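Local atomic coordinates of botulinum neurotoxin type C1 (Clostridium botulinum, PDB entry 3R4U), a protein that is a clostridial neurotoxin whose heavy-chain receptor-binding region, the part modelled here, probably attaches the toxin to nerve cells before its zinc protease acts inside them. Residues A[129-134]-A[160-165]. Residues are numbered along the deposited sequence; the frame is centred on the assembly and turned at random.
Sequences QSINFS and MKIYIN
Ile131 reaches across from its strand and sets its CD1 methyl into the angle between Met160 and Ile162, 3.5 Å from Met160 CG. The same methyl lies 3.4 Å from the backbone carbon C of Lys161, so the end of the ethyl arm touches two side chains and the main chain between them. Its CG1 is flanked by both main-chain neighbours (chi1 50°), a choice that sends the long arm of the isoleucine across the gap. At the other end of the contact Phe133 meets Ile164 at about a right angle: Ile164 CG1 lies over one face of the ring in a CH-pi contact, 3.9 Å from the ring centroid. Ile164 CD1, on the same side of the plane, meets the rim at Phe133 CD2. An aromatic ring suits this place because its flat face accepts a C-H group. Ile162, a broad beta-branched residue, fills the middle: its CB touches Ile131 CD1, and its CG2 comes to 3.7 Å from Asn132 O. At Gln129 this tight packing gives way to the solvent side. Unbranched, flexible chains serve here: buried Met160 bends at chi3 (-37°) and lays CE 3.5 Å from CG of the partly exposed Gln129, the two chains running antiparallel alongside each other. Ser130, Asn132 and Lys161, polar and partly exposed, start away from the interface; Ser130 OG bonds to Glu128 and Thr120. No hydrogen bond joins the segments: side chains alone bridge the lectin-like jelly-roll sandwich of this domain, where the strand axes run nearly parallel (17°) and approach to 7.1 Å, close for facing sheets. Strand 127-134 pairs with strand 116-124 in one sheet, whereas strand 159-164 lies between strands 148-155 and 167-173 in the other, with Ile172 packing against both Ile131 and Met160.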
ATOM      1  N   GLN A 129     -17.293 -21.507   8.135  1.00 32.50           N
ATOM      2  CA  GLN A 129     -15.942 -21.822   7.683  1.00 31.89           C
ATOM      3  C   GLN A 129     -15.236 -20.545   7.227  1.00 32.40           C
ATOM      4  O   GLN A 129     -15.709 -19.831   6.321  1.00 26.57           O
ATOM      5  CB  GLN A 129     -15.931 -22.888   6.583  1.00 34.21           C
ATOM      6  CG  GLN A 129     -14.523 -23.404   6.270  1.00 33.37           C
ATOM      7  CD  GLN A 129     -14.513 -24.708   5.487  1.00 38.90           C
ATOM      8  OE1 GLN A 129     -13.514 -25.424   5.486  1.00 42.40           O
ATOM      9  NE2 GLN A 129     -15.625 -25.030   4.829  1.00 34.50           N
ATOM     10  N   SER A 130     -14.111 -20.257   7.871  1.00 29.20           N
ATOM     11  CA  SER A 130     -13.404 -19.010   7.636  1.00 32.33           C
ATOM     12  C   SER A 130     -11.980 -19.200   7.136  1.00 31.67           C
ATOM     13  O   SER A 130     -11.370 -20.242   7.355  1.00 29.55           O
ATOM     14  CB  SER A 130     -13.400 -18.172   8.916  1.00 29.98           C
ATOM     15  OG  SER A 130     -14.708 -17.733   9.205  1.00 29.96           O
ATOM     16  N   ILE A 131     -11.467 -18.176   6.457  1.00 26.50           N
ATOM     17  CA  ILE A 131     -10.053 -18.086   6.114  1.00 25.05           C
ATOM     18  C   ILE A 131      -9.633 -16.647   6.352  1.00 27.89           C
ATOM     19  O   ILE A 131     -10.478 -15.771   6.508  1.00 27.21           O
ATOM     20  CB  ILE A 131      -9.752 -18.448   4.647  1.00 27.30           C
ATOM     21  CG1 ILE A 131     -10.677 -17.693   3.689  1.00 30.09           C
ATOM     22  CG2 ILE A 131      -9.887 -19.927   4.411  1.00 31.44           C
ATOM     23  CD1 ILE A 131     -10.400 -18.012   2.234  1.00 27.31           C
ATOM     24  N   ASN A 132      -8.335 -16.390   6.379  1.00 23.98           N
ATOM     25  CA  ASN A 132      -7.907 -15.055   6.722  1.00 25.73           C
ATOM     26  C   ASN A 132      -6.557 -14.673   6.162  1.00 26.66           C
ATOM     27  O   ASN A 132      -5.765 -15.516   5.736  1.00 24.56           O
ATOM     28  CB  ASN A 132      -7.887 -14.873   8.234  1.00 25.88           C
ATOM     29  CG  ASN A 132      -6.775 -15.683   8.904  1.00 32.60           C
ATOM     30  OD1 ASN A 132      -5.585 -15.375   8.761  1.00 29.34           O
ATOM     31  ND2 ASN A 132      -7.162 -16.729   9.629  1.00 30.38           N
ATOM     32  N   PHE A 133      -6.324 -13.368   6.180  1.00 25.34           N
ATOM     33  CA  PHE A 133      -5.032 -12.788   5.941  1.00 24.00           C
ATOM     34  C   PHE A 133      -4.636 -12.127   7.251  1.00 26.86           C
ATOM     35  O   PHE A 133      -5.454 -11.432   7.872  1.00 24.65           O
ATOM     36  CB  PHE A 133      -5.149 -11.740   4.824  1.00 26.32           C
ATOM     37  CG  PHE A 133      -4.072 -10.688   4.848  1.00 26.14           C
ATOM     38  CD1 PHE A 133      -2.733 -11.043   4.901  1.00 24.75           C
ATOM     39  CD2 PHE A 133      -4.407  -9.332   4.777  1.00 27.11           C
ATOM     40  CE1 PHE A 133      -1.733 -10.053   4.907  1.00 30.68           C
ATOM     41  CE2 PHE A 133      -3.426  -8.345   4.787  1.00 24.74           C
ATOM     42  CZ  PHE A 133      -2.089  -8.703   4.848  1.00 26.39           C
ATOM     43  N   SER A 134      -3.407 -12.369   7.694  1.00 26.09           N
ATOM     44  CA  SER A 134      -2.881 -11.672   8.866  1.00 28.45           C
ATOM     45  C   SER A 134      -1.621 -10.925   8.464  1.00 27.17           C
ATOM     46  O   SER A 134      -0.728 -11.490   7.843  1.00 28.58           O
ATOM     47  CB  SER A 134      -2.587 -12.629  10.029  1.00 29.70           C
ATOM     48  OG  SER A 134      -1.652 -13.635   9.668  1.00 26.50           O
ATOM     49  N   MET A 160     -11.459 -23.082  -0.606  1.00 29.08           N
ATOM     50  CA  MET A 160     -11.736 -21.691  -0.324  1.00 27.91           C
ATOM     51  C   MET A 160     -10.347 -21.072  -0.215  1.00 30.83           C
ATOM     52  O   MET A 160      -9.485 -21.593   0.492  1.00 28.57           O
ATOM     53  CB  MET A 160     -12.473 -21.593   1.007  1.00 29.68           C
ATOM     54  CG  MET A 160     -13.004 -20.220   1.376  1.00 36.64           C
ATOM     55  SD  MET A 160     -13.638 -20.213   3.083  1.00 46.96           S
ATOM     56  CE  MET A 160     -14.361 -21.841   3.173  1.00 35.31           C
ATOM     57  N   LYS A 161     -10.110 -19.986  -0.946  1.00 26.40           N
ATOM     58  CA  LYS A 161      -8.783 -19.388  -0.995  1.00 26.23           C
ATOM     59  C   LYS A 161      -8.853 -17.881  -0.832  1.00 28.04           C
ATOM     60  O   LYS A 161      -9.837 -17.240  -1.231  1.00 25.21           O
ATOM     61  CB  LYS A 161      -8.087 -19.707  -2.320  1.00 21.68           C
ATOM     62  CG  LYS A 161      -8.012 -21.176  -2.668  1.00 27.89           C
ATOM     63  CD  LYS A 161      -7.219 -21.391  -3.951  1.00 30.42           C
ATOM     64  CE  LYS A 161      -7.399 -22.806  -4.482  1.00 40.98           C
ATOM     65  NZ  LYS A 161      -6.598 -23.093  -5.733  1.00 48.01           N
ATOM     66  N   ILE A 162      -7.803 -17.308  -0.253  1.00 25.55           N
ATOM     67  CA  ILE A 162      -7.703 -15.867  -0.185  1.00 23.44           C
ATOM     68  C   ILE A 162      -6.336 -15.413  -0.680  1.00 26.53           C
ATOM     69  O   ILE A 162      -5.310 -16.006  -0.330  1.00 27.14           O
ATOM     70  CB  ILE A 162      -8.047 -15.317   1.226  1.00 25.44           C
ATOM     71  CG1 ILE A 162      -8.002 -13.793   1.218  1.00 23.42           C
ATOM     72  CG2 ILE A 162      -7.095 -15.865   2.290  1.00 22.38           C
ATOM     73  CD1 ILE A 162      -8.712 -13.176   2.403  1.00 24.33           C
ATOM     74  N   TYR A 163      -6.344 -14.377  -1.520  1.00 22.10           N
ATOM     75  CA  TYR A 163      -5.140 -13.794  -2.094  1.00 24.07           C
ATOM     76  C   TYR A 163      -5.022 -12.345  -1.659  1.00 25.16           C
ATOM     77  O   TYR A 163      -6.027 -11.657  -1.482  1.00 22.36           O
ATOM     78  CB  TYR A 163      -5.196 -13.802  -3.627  1.00 22.53           C
ATOM     79  CG  TYR A 163      -5.349 -15.166  -4.272  1.00 25.82           C
ATOM     80  CD1 TYR A 163      -4.299 -15.741  -4.979  1.00 23.62           C
ATOM     81  CD2 TYR A 163      -6.559 -15.860  -4.206  1.00 23.85           C
ATOM     82  CE1 TYR A 163      -4.438 -16.980  -5.599  1.00 23.90           C
ATOM     83  CE2 TYR A 163      -6.707 -17.109  -4.810  1.00 22.64           C
ATOM     84  CZ  TYR A 163      -5.643 -17.660  -5.508  1.00 26.80           C
ATOM     85  OH  TYR A 163      -5.795 -18.882  -6.119  1.00 25.06           O
ATOM     86  N   ILE A 164      -3.788 -11.881  -1.520  1.00 20.23           N
ATOM     87  CA  ILE A 164      -3.526 -10.494  -1.206  1.00 21.04           C
ATOM     88  C   ILE A 164      -2.532 -10.047  -2.257  1.00 22.64           C
ATOM     89  O   ILE A 164      -1.476 -10.654  -2.412  1.00 24.56           O
ATOM     90  CB  ILE A 164      -2.945 -10.321   0.216  1.00 26.14           C
ATOM     91  CG1 ILE A 164      -3.914 -10.886   1.262  1.00 26.79           C
ATOM     92  CG2 ILE A 164      -2.614  -8.852   0.504  1.00 22.54           C
ATOM     93  CD1 ILE A 164      -5.169 -10.051   1.489  1.00 23.54           C
ATOM     94  N   ASN A 165      -2.894  -9.019  -3.015  1.00 21.37           N
ATOM     95  CA  ASN A 165      -2.036  -8.519  -4.088  1.00 22.57           C
ATOM     96  C   ASN A 165      -1.571  -9.624  -5.013  1.00 25.30           C
ATOM     97  O   ASN A 165      -0.403  -9.684  -5.394  1.00 25.38           O
ATOM     98  CB  ASN A 165      -0.850  -7.751  -3.505  1.00 20.42           C
ATOM     99  CG  ASN A 165      -1.295  -6.509  -2.755  1.00 28.31           C
ATOM    100  OD1 ASN A 165      -2.266  -5.853  -3.154  1.00 26.97           O
ATOM    101  ND2 ASN A 165      -0.606  -6.183  -1.666  1.00 24.08           N
TER